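Long-range contacts in putative ABC type-2 transporter (Thermotoga maritima MSB8, PDB 3CNI), which probably takes part in ABC-type transport across the cell membrane, this chain being one calcium-binding domain of the longer ABC-2 family membrane protein: residues E25-A30 against V107-F112; R17-T22 against G65-L70; L78-Y83 against I129-Y134; V13-E18 against N33-V38. One frame throughout, in Å; residues are numbered along the deposited sequence. Where two conformers were deposited one is given.

Contact 1. Residues E25-A30 against V107-F112. With CA (calcium ion), chain C.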
# COMPACT_ATOMS: atom_id res chain seq x y z
N GLU A 25 17.11 -12.77 -2.50
CA GLU A 25 18.03 -11.89 -3.28
C GLU A 25 17.29 -10.98 -4.25
O GLU A 25 17.65 -9.81 -4.46
CB GLU A 25 19.07 -12.65 -4.03
CG GLU A 25 19.97 -13.40 -3.11
CD GLU A 25 21.02 -14.17 -3.87
OE1 GLU A 25 21.01 -14.09 -5.12
OE2 GLU A 25 21.86 -14.86 -3.24
N LEU A 26 16.20 -11.52 -4.76
CA LEU A 26 15.41 -10.87 -5.77
C LEU A 26 14.56 -9.75 -5.19
O LEU A 26 14.37 -8.72 -5.79
CB LEU A 26 14.53 -11.90 -6.45
CG LEU A 26 14.00 -11.53 -7.81
CD1 LEU A 26 13.10 -10.32 -7.60
CD2 LEU A 26 15.16 -11.37 -8.82
N ALA A 27 14.11 -9.96 -3.96
CA ALA A 27 13.38 -8.97 -3.24
C ALA A 27 14.33 -7.79 -2.95
O ALA A 27 14.02 -6.65 -3.19
CB ALA A 27 12.82 -9.55 -1.94
N GLU A 28 15.52 -8.09 -2.51
CA GLU A 28 16.50 -7.08 -2.20
C GLU A 28 16.79 -6.19 -3.39
O GLU A 28 16.89 -4.97 -3.29
CB GLU A 28 17.80 -7.75 -1.81
CG GLU A 28 18.81 -6.70 -1.47
CD GLU A 28 20.20 -7.16 -1.14
OE1 GLU A 28 20.45 -8.29 -0.72
OE2 GLU A 28 21.07 -6.32 -1.30
N LYS A 29 17.01 -6.86 -4.52
CA LYS A 29 17.26 -6.21 -5.80
C LYS A 29 16.11 -5.31 -6.26
O LYS A 29 16.30 -4.21 -6.74
CB LYS A 29 17.49 -7.25 -6.90
CG LYS A 29 18.80 -8.02 -6.86
CD LYS A 29 18.91 -8.95 -8.12
CE LYS A 29 19.66 -8.30 -9.27
NZ LYS A 29 21.11 -8.38 -8.92
N ALA A 30 14.90 -5.83 -6.16
CA ALA A 30 13.71 -5.06 -6.51
C ALA A 30 13.57 -3.78 -5.61
O ALA A 30 13.29 -2.66 -6.08
CB ALA A 30 12.46 -5.95 -6.38
N VAL A 107 4.16 -7.05 -6.69
CA VAL A 107 4.02 -7.16 -8.13
C VAL A 107 5.34 -7.72 -8.79
O VAL A 107 5.33 -8.58 -9.69
CB VAL A 107 3.60 -5.76 -8.79
CG1 VAL A 107 3.62 -5.87 -10.35
CG2 VAL A 107 2.24 -5.31 -8.30
N GLN A 108 6.48 -7.25 -8.32
CA GLN A 108 7.75 -7.65 -8.89
C GLN A 108 8.17 -9.04 -8.41
O GLN A 108 9.23 -9.53 -8.81
CB GLN A 108 8.88 -6.66 -8.60
CG GLN A 108 8.69 -5.27 -9.19
CD GLN A 108 9.72 -4.26 -8.67
OE1 GLN A 108 10.88 -4.30 -9.07
NE2 GLN A 108 9.31 -3.35 -7.78
N LEU A 109 7.32 -9.72 -7.65
CA LEU A 109 7.65 -11.09 -7.20
C LEU A 109 6.83 -12.12 -7.94
O LEU A 109 7.10 -13.33 -7.87
CB LEU A 109 7.40 -11.26 -5.68
CG LEU A 109 8.30 -10.56 -4.64
CD1 LEU A 109 7.78 -10.76 -3.17
CD2 LEU A 109 9.75 -10.98 -4.74
N ALA A 110 5.81 -11.62 -8.62
CA ALA A 110 4.68 -12.44 -9.03
C ALA A 110 5.01 -13.60 -9.94
O ALA A 110 4.48 -14.68 -9.78
CB ALA A 110 3.56 -11.58 -9.62
N SER A 111 5.87 -13.36 -10.92
CA SER A 111 6.23 -14.37 -11.93
C SER A 111 6.83 -15.59 -11.27
O SER A 111 6.85 -16.73 -11.86
CB SER A 111 7.32 -13.85 -12.88
OG SER A 111 6.80 -13.10 -13.94
N PHE A 112 7.37 -15.36 -10.07
CA PHE A 112 8.09 -16.41 -9.38
C PHE A 112 7.09 -17.27 -8.60
O PHE A 112 7.41 -18.35 -8.11
CB PHE A 112 9.21 -15.79 -8.52
CG PHE A 112 9.90 -14.54 -9.16
CD1 PHE A 112 10.22 -13.43 -8.39
CD2 PHE A 112 10.22 -14.50 -10.50
CE1 PHE A 112 10.83 -12.32 -8.95
CE2 PHE A 112 10.85 -13.39 -11.05
CZ PHE A 112 11.15 -12.32 -10.27
CA CA C . 22.97 -16.52 -4.89
O HOH W 1 21.12 -17.66 -3.73
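Leu26 CD1 meets the phenyl ring of Phe112 obliquely, near CE1 and CZ, and the flat amide of Gln108 offers its oxygen to the methyl of Ala30. In the modelled ring position Phe112 CE1 lies 3.3 Å from Leu26 CD1, but a second conformer was deposited, so that distance is doubtful. The two side chains are set nearly perpendicular; with CG opposite the backbone N (chi1 -160°), Leu26 leans off its helix toward the ring. Farther along, Gln108 OE1 touches Ala30 CB at 3.5 Å, and NE2 of the same amide makes a weak hydrogen bond to Ser104. Between these ends the packing is thinner, Leu109 CD2 standing 4.4 Å from Ala27 CB. With an alanine in place of Leu26, the Phe112 ring would probably lose its apolar neighbour on the helix and be freer to turn. Away from the interface, Glu25 OE2 binds a calcium ion at 2.6 Å, with water 1 as a further ligand. Beyond helix 89-107 the type I turn Val107-Ala110 leads into the loop that packs on helix 22-32, which is tied to strand 12-17 by the Glu28-Arg17 salt bridge, while Ala110 and Ser111 pack on Leu89 of the second subunit.

Contact 2. Residues R17-T22 against G65-L70; sequences REDTGT and GFSQSL
Gly65 N donates to Asp19 OD1 over 2.8 Å, meeting that oxygen nearly head-on along its C-O bond. Gly65 is the N-cap of helix 66-72, and its positive phi (104°) would jam a side chain against the preceding carbonyl. The next amide, Phe66 N, adds only a weak bond to the same Asp19 OD1, and the phenyl ring leads away to pack on Ala27 and Ala76. Ser67 OG then gives its proton to Asp19 OD2, 2.7 Å away, on the syn side of the carboxylate but 27° out of its plane. From above the other face Gly21 N reaches Asp19 OD2 at 3.2 Å, closing an Asx turn where Gly21 caps helix 22-32. One aspartate therefore serves the starts of two helices, and the amides there, with the helix ends behind them, would probably stabilise its negative charge. Asp19 CG lies opposite the backbone N (chi1 -161°), a torsion that carries the carboxylate toward the start of helix 66-72. Ser67 OG also bonds to Ala24 N and sits 3.3 Å from Gly21 CA, close enough that a side chain on Gly21 would collide with it. At Gln68 the backbone N binds water 2, which donates to Asp19 OD1. Ser69 turns back on its own helix: OG and N reach Gly65 O from opposite faces of the carbonyl plane, OG at 2.7 Å, and its side chain packs on Ala76.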
# COMPACT_ATOMS: atom_id res chain seq x y z
N ARG A 17 19.44 -8.18 4.61
CA ARG A 17 18.95 -9.47 4.08
C ARG A 17 19.65 -10.52 4.83
O ARG A 17 20.85 -10.59 4.77
CB ARG A 17 19.17 -9.65 2.58
CG ARG A 17 18.66 -11.07 2.10
CD ARG A 17 18.56 -11.23 0.59
NE ARG A 17 19.79 -10.82 -0.08
CZ ARG A 17 20.89 -11.51 -0.08
NH1 ARG A 17 21.93 -11.03 -0.73
NH2 ARG A 17 20.96 -12.68 0.52
N GLU A 18 18.88 -11.32 5.55
CA GLU A 18 19.43 -12.41 6.33
C GLU A 18 19.27 -13.76 5.66
O GLU A 18 20.01 -14.69 5.93
CB GLU A 18 18.76 -12.43 7.70
CG GLU A 18 19.16 -11.24 8.58
CD GLU A 18 18.38 -11.16 9.90
OE1 GLU A 18 17.16 -11.57 9.94
OE2 GLU A 18 19.00 -10.69 10.91
N ASP A 19 18.30 -13.81 4.78
CA ASP A 19 17.99 -14.99 3.94
C ASP A 19 18.94 -15.08 2.73
O ASP A 19 19.14 -14.11 2.00
CB ASP A 19 16.53 -14.87 3.46
CG ASP A 19 15.93 -16.19 2.99
OD1 ASP A 19 15.43 -16.95 3.81
OD2 ASP A 19 15.96 -16.46 1.79
N THR A 20 19.49 -16.26 2.49
CA THR A 20 20.49 -16.43 1.42
C THR A 20 19.86 -17.00 0.13
O THR A 20 20.55 -17.25 -0.86
CB THR A 20 21.63 -17.35 1.87
OG1 THR A 20 21.08 -18.64 2.15
CG2 THR A 20 22.28 -16.81 3.14
N GLY A 21 18.56 -17.18 0.15
CA GLY A 21 17.87 -17.73 -1.00
C GLY A 21 17.66 -16.75 -2.13
O GLY A 21 17.65 -15.54 -1.93
N THR A 22 17.47 -17.33 -3.32
CA THR A 22 17.33 -16.62 -4.60
C THR A 22 16.18 -15.66 -4.63
O THR A 22 16.33 -14.50 -5.03
CB THR A 22 17.27 -17.62 -5.82
OG1 THR A 22 18.52 -18.29 -5.91
CG2 THR A 22 17.01 -16.94 -7.19
N GLY A 65 14.29 -17.46 6.29
CA GLY A 65 13.00 -18.17 6.15
C GLY A 65 12.08 -17.58 5.09
O GLY A 65 11.02 -18.15 4.79
N PHE A 66 12.48 -16.46 4.50
CA PHE A 66 11.64 -15.75 3.53
C PHE A 66 11.39 -16.57 2.25
O PHE A 66 10.25 -16.68 1.76
CB PHE A 66 12.36 -14.46 3.17
CG PHE A 66 11.67 -13.59 2.15
CD1 PHE A 66 10.86 -12.54 2.56
CD2 PHE A 66 11.95 -13.72 0.81
CE1 PHE A 66 10.32 -11.66 1.66
CE2 PHE A 66 11.38 -12.89 -0.10
CZ PHE A 66 10.56 -11.86 0.31
N SER A 67 12.50 -17.06 1.71
CA SER A 67 12.54 -17.82 0.45
C SER A 67 11.76 -19.17 0.57
O SER A 67 10.98 -19.58 -0.30
CB SER A 67 14.01 -18.14 0.04
OG SER A 67 14.66 -16.99 -0.48
N GLN A 68 12.01 -19.85 1.67
CA GLN A 68 11.36 -21.08 2.01
C GLN A 68 9.84 -20.95 2.23
O GLN A 68 9.06 -21.81 1.86
CB GLN A 68 11.98 -21.63 3.29
CG GLN A 68 11.56 -23.02 3.63
CD GLN A 68 12.29 -23.50 4.89
OE1 GLN A 68 12.80 -22.67 5.66
NE2 GLN A 68 12.33 -24.80 5.11
N SER A 69 9.44 -19.87 2.86
CA SER A 69 8.03 -19.63 3.02
C SER A 69 7.40 -19.63 1.65
O SER A 69 6.51 -20.40 1.39
CB SER A 69 7.79 -18.30 3.68
OG SER A 69 8.30 -18.38 4.98
N LEU A 70 7.90 -18.77 0.79
CA LEU A 70 7.32 -18.59 -0.53
C LEU A 70 7.33 -19.88 -1.36
O LEU A 70 6.41 -20.13 -2.15
CB LEU A 70 8.01 -17.44 -1.28
CG LEU A 70 7.79 -16.05 -0.71
CD1 LEU A 70 8.53 -14.97 -1.55
CD2 LEU A 70 6.28 -15.70 -0.58
O HOH W 2 14.56 -19.52 3.40

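Contact 3. Residues L78-Y83 against I129-Y134; sequences LEIVWY and IVQHTY
Trp82 and Gln131 meet on one face of the parallel neighbours 76-84 and 127-135 in the mixed sheet, joined by five backbone hydrogen bonds, among them Trp82 N to His132 O at 2.7 Å. Trp82 CG lies anti to the carbonyl carbon (chi1 -60°), which sets the indole with one face over Ile80 CG2 and NE1 toward Gln131, whose OE1 accepts from NE1 over 2.9 Å, in the carbonyl plane on a lone pair. The pair lies beside the calcium ligands Ser99 and Glu146. Ile80 CD1 presses on Ile129 CG2 at 3.6 Å, and Leu78 runs alongside Ile129. A leucine at Trp82 would probably leave Gln131 OE1 without its donor and open a gap over Ile80 and against Pro145. Leu78, Ile80 and Trp82 are buried on this side, whereas the other face is partly exposed except at Tyr83. There Tyr83 and Tyr134 form an offset stack, centroids 4.6 Å apart, planes at 23°; Glu48 binds Tyr83 OH and Lys52 makes a cation-pi contact with Tyr134. His132 NE2 donates in its ring plane to Glu79 OE1 at 2.9 Å, from above the carboxylate plane; Arg77 pairs with OE2. With His132 ND1 bonded to Asn142 N, this is consistent with a neutral imidazole protonated on NE2.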
# COMPACT_ATOMS: atom_id res chain seq x y z
N LEU A 78 8.16 -9.89 6.06
CA LEU A 78 9.00 -8.74 5.75
C LEU A 78 8.83 -7.70 6.88
O LEU A 78 7.71 -7.31 7.20
CB LEU A 78 8.64 -8.16 4.37
CG LEU A 78 9.57 -7.10 3.79
CD1 LEU A 78 10.65 -7.70 2.97
CD2 LEU A 78 8.83 -6.06 2.94
N GLU A 79 9.94 -7.29 7.50
CA GLU A 79 9.85 -6.27 8.56
C GLU A 79 10.40 -4.95 8.11
O GLU A 79 11.35 -4.84 7.31
CB GLU A 79 10.54 -6.72 9.84
CG GLU A 79 10.57 -8.23 10.07
CD GLU A 79 10.46 -8.66 11.52
OE1 GLU A 79 10.74 -7.83 12.43
OE2 GLU A 79 10.09 -9.86 11.75
N ILE A 80 9.72 -3.92 8.59
CA ILE A 80 10.14 -2.51 8.43
C ILE A 80 10.31 -1.95 9.80
O ILE A 80 9.41 -2.05 10.61
CB ILE A 80 9.11 -1.62 7.64
CG1 ILE A 80 8.55 -2.41 6.43
CG2 ILE A 80 9.75 -0.30 7.23
CD1 ILE A 80 7.18 -1.96 5.87
N VAL A 81 11.51 -1.42 10.07
CA VAL A 81 11.78 -0.62 11.27
C VAL A 81 11.85 0.83 10.84
O VAL A 81 12.66 1.21 9.99
CB VAL A 81 13.11 -1.02 11.97
CG1 VAL A 81 13.23 -0.38 13.33
CG2 VAL A 81 13.21 -2.56 12.06
N TRP A 82 10.97 1.63 11.40
CA TRP A 82 10.87 3.03 11.04
C TRP A 82 11.53 3.89 12.05
O TRP A 82 11.46 3.62 13.22
CB TRP A 82 9.41 3.48 10.94
CG TRP A 82 8.57 2.76 9.93
CD1 TRP A 82 7.76 1.66 10.15
CD2 TRP A 82 8.35 3.15 8.57
NE1 TRP A 82 7.09 1.35 9.01
CE2 TRP A 82 7.43 2.24 8.02
CE3 TRP A 82 8.82 4.19 7.77
CZ2 TRP A 82 6.99 2.33 6.69
CZ3 TRP A 82 8.40 4.26 6.46
CH2 TRP A 82 7.47 3.36 5.95
N TYR A 83 12.20 4.93 11.58
CA TYR A 83 12.91 5.88 12.44
C TYR A 83 12.31 7.26 12.25
O TYR A 83 12.72 8.05 11.36
CB TYR A 83 14.41 5.92 12.14
CG TYR A 83 15.09 4.64 12.55
CD1 TYR A 83 15.89 4.59 13.69
CD2 TYR A 83 14.89 3.46 11.83
CE1 TYR A 83 16.47 3.43 14.09
CE2 TYR A 83 15.49 2.29 12.23
CZ TYR A 83 16.27 2.28 13.36
OH TYR A 83 16.87 1.14 13.80
N ILE A 129 3.76 -8.29 6.29
CA ILE A 129 4.47 -7.06 6.71
C ILE A 129 4.34 -6.77 8.21
O ILE A 129 3.28 -6.43 8.71
CB ILE A 129 3.98 -5.79 5.98
CG1 ILE A 129 3.98 -5.95 4.44
CG2 ILE A 129 4.83 -4.58 6.39
CD1 ILE A 129 5.20 -6.60 3.87
N VAL A 130 5.47 -6.92 8.91
CA VAL A 130 5.60 -6.54 10.33
C VAL A 130 6.33 -5.20 10.45
O VAL A 130 7.41 -5.00 9.87
CB VAL A 130 6.37 -7.62 11.13
CG1 VAL A 130 6.51 -7.21 12.58
CG2 VAL A 130 5.67 -9.00 11.01
N GLN A 131 5.75 -4.27 11.21
CA GLN A 131 6.31 -2.91 11.30
C GLN A 131 6.63 -2.56 12.71
O GLN A 131 5.94 -2.94 13.63
CB GLN A 131 5.36 -1.90 10.69
CG GLN A 131 4.82 -2.26 9.35
CD GLN A 131 4.09 -1.11 8.68
OE1 GLN A 131 4.60 -0.02 8.57
NE2 GLN A 131 2.89 -1.36 8.22
N HIS A 132 7.76 -1.89 12.86
CA HIS A 132 8.26 -1.33 14.17
C HIS A 132 8.59 0.10 14.00
O HIS A 132 9.12 0.50 12.95
CB HIS A 132 9.53 -2.05 14.66
CG HIS A 132 9.46 -3.53 14.53
ND1 HIS A 132 8.76 -4.31 15.41
CD2 HIS A 132 9.90 -4.37 13.56
CE1 HIS A 132 8.81 -5.57 15.01
NE2 HIS A 132 9.51 -5.63 13.90
N THR A 133 8.28 0.88 15.03
CA THR A 133 8.45 2.33 15.00
C THR A 133 9.20 2.94 16.16
O THR A 133 8.81 2.85 17.34
CB THR A 133 7.09 3.03 14.93
OG1 THR A 133 6.36 2.50 13.82
CG2 THR A 133 7.24 4.54 14.75
N TYR A 134 10.29 3.59 15.76
CA TYR A 134 11.00 4.55 16.60
C TYR A 134 10.41 5.92 16.43
O TYR A 134 10.38 6.51 15.34
CB TYR A 134 12.49 4.63 16.24
CG TYR A 134 13.34 3.50 16.75
CD1 TYR A 134 13.80 3.48 18.05
CD2 TYR A 134 13.68 2.48 15.92
CE1 TYR A 134 14.60 2.44 18.50
CE2 TYR A 134 14.47 1.44 16.35
CZ TYR A 134 14.92 1.42 17.63
OH TYR A 134 15.70 0.35 18.01

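Contact 4. Residues V13-E18 against N33-V38; sequences VAIVRE and NMVDIV
Val13 and Val35 lie almost square to one another, methyl against methyl, with Val13 CG2 3.9 Å from Val35 CG1. Val35 has CG1 anti to its carbonyl carbon (chi1 -59°), which directs this methyl at Val13; CG2 takes the hindered place between backbone N and carbonyl carbon, where it also borders Val13 CB at 4.2 Å. Ile15 sends its CD1 in from the next residue on the same side of the strand, reaching Val35 CG2 and Ile37 CG1 more loosely, each at 4.5 Å. The contact joins the two strands of a beta-alpha-beta unit: most of 13-18 lies on strand 12-17, and 33-38 is the approach to strand 36-41 and its first residues. Helix 22-32 connects them, and strand 36-41 runs parallel at the sheet's outer edge within this chain. Pairing is slack at this start. Val38 N donates to Val13 O at 3.1 Å, from a position tilted 35° out of the carbonyl plane, and the chain turns a corner at Val38. The backbone bonds of Ile15 with Tyr39 and Gly41 continue the pairing. Apolar cover comes from Ile98 on Val13 and Leu101 on Val35, both of helix 89-107, and from Leu31 of helix 22-32 on Ile15.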
# COMPACT_ATOMS: atom_id res chain seq x y z
N VAL A 13 16.76 4.17 2.41
CA VAL A 13 16.42 2.94 3.08
C VAL A 13 17.67 2.03 3.22
O VAL A 13 18.47 1.98 2.34
CB VAL A 13 15.29 2.21 2.27
CG1 VAL A 13 14.95 0.88 2.87
CG2 VAL A 13 14.02 3.09 2.13
N ALA A 14 17.81 1.38 4.37
CA ALA A 14 18.73 0.26 4.57
C ALA A 14 17.98 -1.03 4.33
O ALA A 14 16.90 -1.23 4.87
CB ALA A 14 19.29 0.24 5.96
N ILE A 15 18.58 -1.91 3.53
CA ILE A 15 18.09 -3.28 3.36
C ILE A 15 19.01 -4.24 4.07
O ILE A 15 20.19 -4.26 3.87
CB ILE A 15 17.96 -3.66 1.89
CG1 ILE A 15 17.15 -2.61 1.13
CG2 ILE A 15 17.34 -5.11 1.72
CD1 ILE A 15 17.48 -2.60 -0.41
N VAL A 16 18.44 -5.02 4.97
CA VAL A 16 19.17 -6.03 5.76
C VAL A 16 18.63 -7.41 5.32
O VAL A 16 17.47 -7.74 5.53
CB VAL A 16 18.87 -5.84 7.26
CG1 VAL A 16 19.24 -7.07 8.04
CG2 VAL A 16 19.54 -4.63 7.78
N ARG A 17 19.44 -8.18 4.61
CA ARG A 17 18.95 -9.47 4.08
C ARG A 17 19.65 -10.52 4.83
O ARG A 17 20.85 -10.59 4.77
CB ARG A 17 19.17 -9.65 2.58
CG ARG A 17 18.66 -11.07 2.10
CD ARG A 17 18.56 -11.23 0.59
NE ARG A 17 19.79 -10.82 -0.08
CZ ARG A 17 20.89 -11.51 -0.08
NH1 ARG A 17 21.93 -11.03 -0.73
NH2 ARG A 17 20.96 -12.68 0.52
N GLU A 18 18.88 -11.32 5.55
CA GLU A 18 19.43 -12.41 6.33
C GLU A 18 19.27 -13.76 5.66
O GLU A 18 20.01 -14.69 5.93
CB GLU A 18 18.76 -12.43 7.70
CG GLU A 18 19.16 -11.24 8.58
CD GLU A 18 18.38 -11.16 9.90
OE1 GLU A 18 17.16 -11.57 9.94
OE2 GLU A 18 19.00 -10.69 10.91
N ASN A 33 16.33 -0.94 -6.31
CA ASN A 33 16.25 -0.24 -7.60
C ASN A 33 15.26 0.86 -7.44
O ASN A 33 15.14 1.70 -8.30
CB ASN A 33 15.79 -1.13 -8.77
CG ASN A 33 16.93 -2.04 -9.31
OD1 ASN A 33 16.68 -3.19 -9.66
ND2 ASN A 33 18.16 -1.52 -9.38
N MSE A 34 14.54 0.85 -6.32
CA MSE A 34 13.49 1.83 -6.12
C MSE A 34 13.76 2.80 -4.98
O MSE A 34 12.93 3.65 -4.70
CB MSE A 34 12.19 1.14 -5.80
CG MSE A 34 11.57 0.29 -6.90
SE MSE A 34 9.86 -0.52 -6.23
CE MSE A 34 10.36 -1.80 -4.80
N VAL A 35 14.88 2.63 -4.30
CA VAL A 35 15.25 3.45 -3.16
C VAL A 35 16.67 3.98 -3.32
O VAL A 35 17.31 3.68 -4.28
CB VAL A 35 15.16 2.67 -1.82
CG1 VAL A 35 13.76 2.17 -1.60
CG2 VAL A 35 16.21 1.49 -1.73
N ASP A 36 17.12 4.76 -2.34
CA ASP A 36 18.52 5.15 -2.26
C ASP A 36 19.26 4.34 -1.19
O ASP A 36 19.29 4.73 -0.03
CB ASP A 36 18.65 6.64 -1.98
CG ASP A 36 20.10 7.10 -1.89
OD1 ASP A 36 21.00 6.25 -2.06
OD2 ASP A 36 20.33 8.30 -1.64
N ILE A 37 19.84 3.22 -1.60
CA ILE A 37 20.47 2.30 -0.66
C ILE A 37 21.46 3.02 0.25
O ILE A 37 22.43 3.60 -0.22
CB ILE A 37 21.19 1.16 -1.39
CG1 ILE A 37 20.23 0.40 -2.30
CG2 ILE A 37 21.83 0.21 -0.38
CD1 ILE A 37 20.86 -0.74 -3.06
N VAL A 38 21.28 2.85 1.53
CA VAL A 38 22.14 3.45 2.50
C VAL A 38 22.99 2.39 3.20
O VAL A 38 24.10 2.64 3.56
CB VAL A 38 21.29 4.21 3.51
CG1 VAL A 38 21.88 4.17 4.84
CG2 VAL A 38 21.09 5.60 3.07

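Contacts 2 and 4 share Arg17 and Glu18 and follow strand 12-17 from its pairing with strand 36-41 to the loop that opens helix 22-32; contact 1 packs that helix on the loop after helix 89-107. Arg17 ties both to Glu28 of contact 1. Contact 3, in the same sheet as contact 4, reaches contact 2 through Phe66 CE1 and Leu78 CD1 at 4.2 Å, but stays about 7 Å from contact 4 at the nearest atoms. Calcium sites lie beside contacts 1 and 3: Glu25 binds one ion, the Thr22 side chain of contact 2 is about 5 Å from a calcium ion, and the Gln131 side chain lies about 5 Å from another.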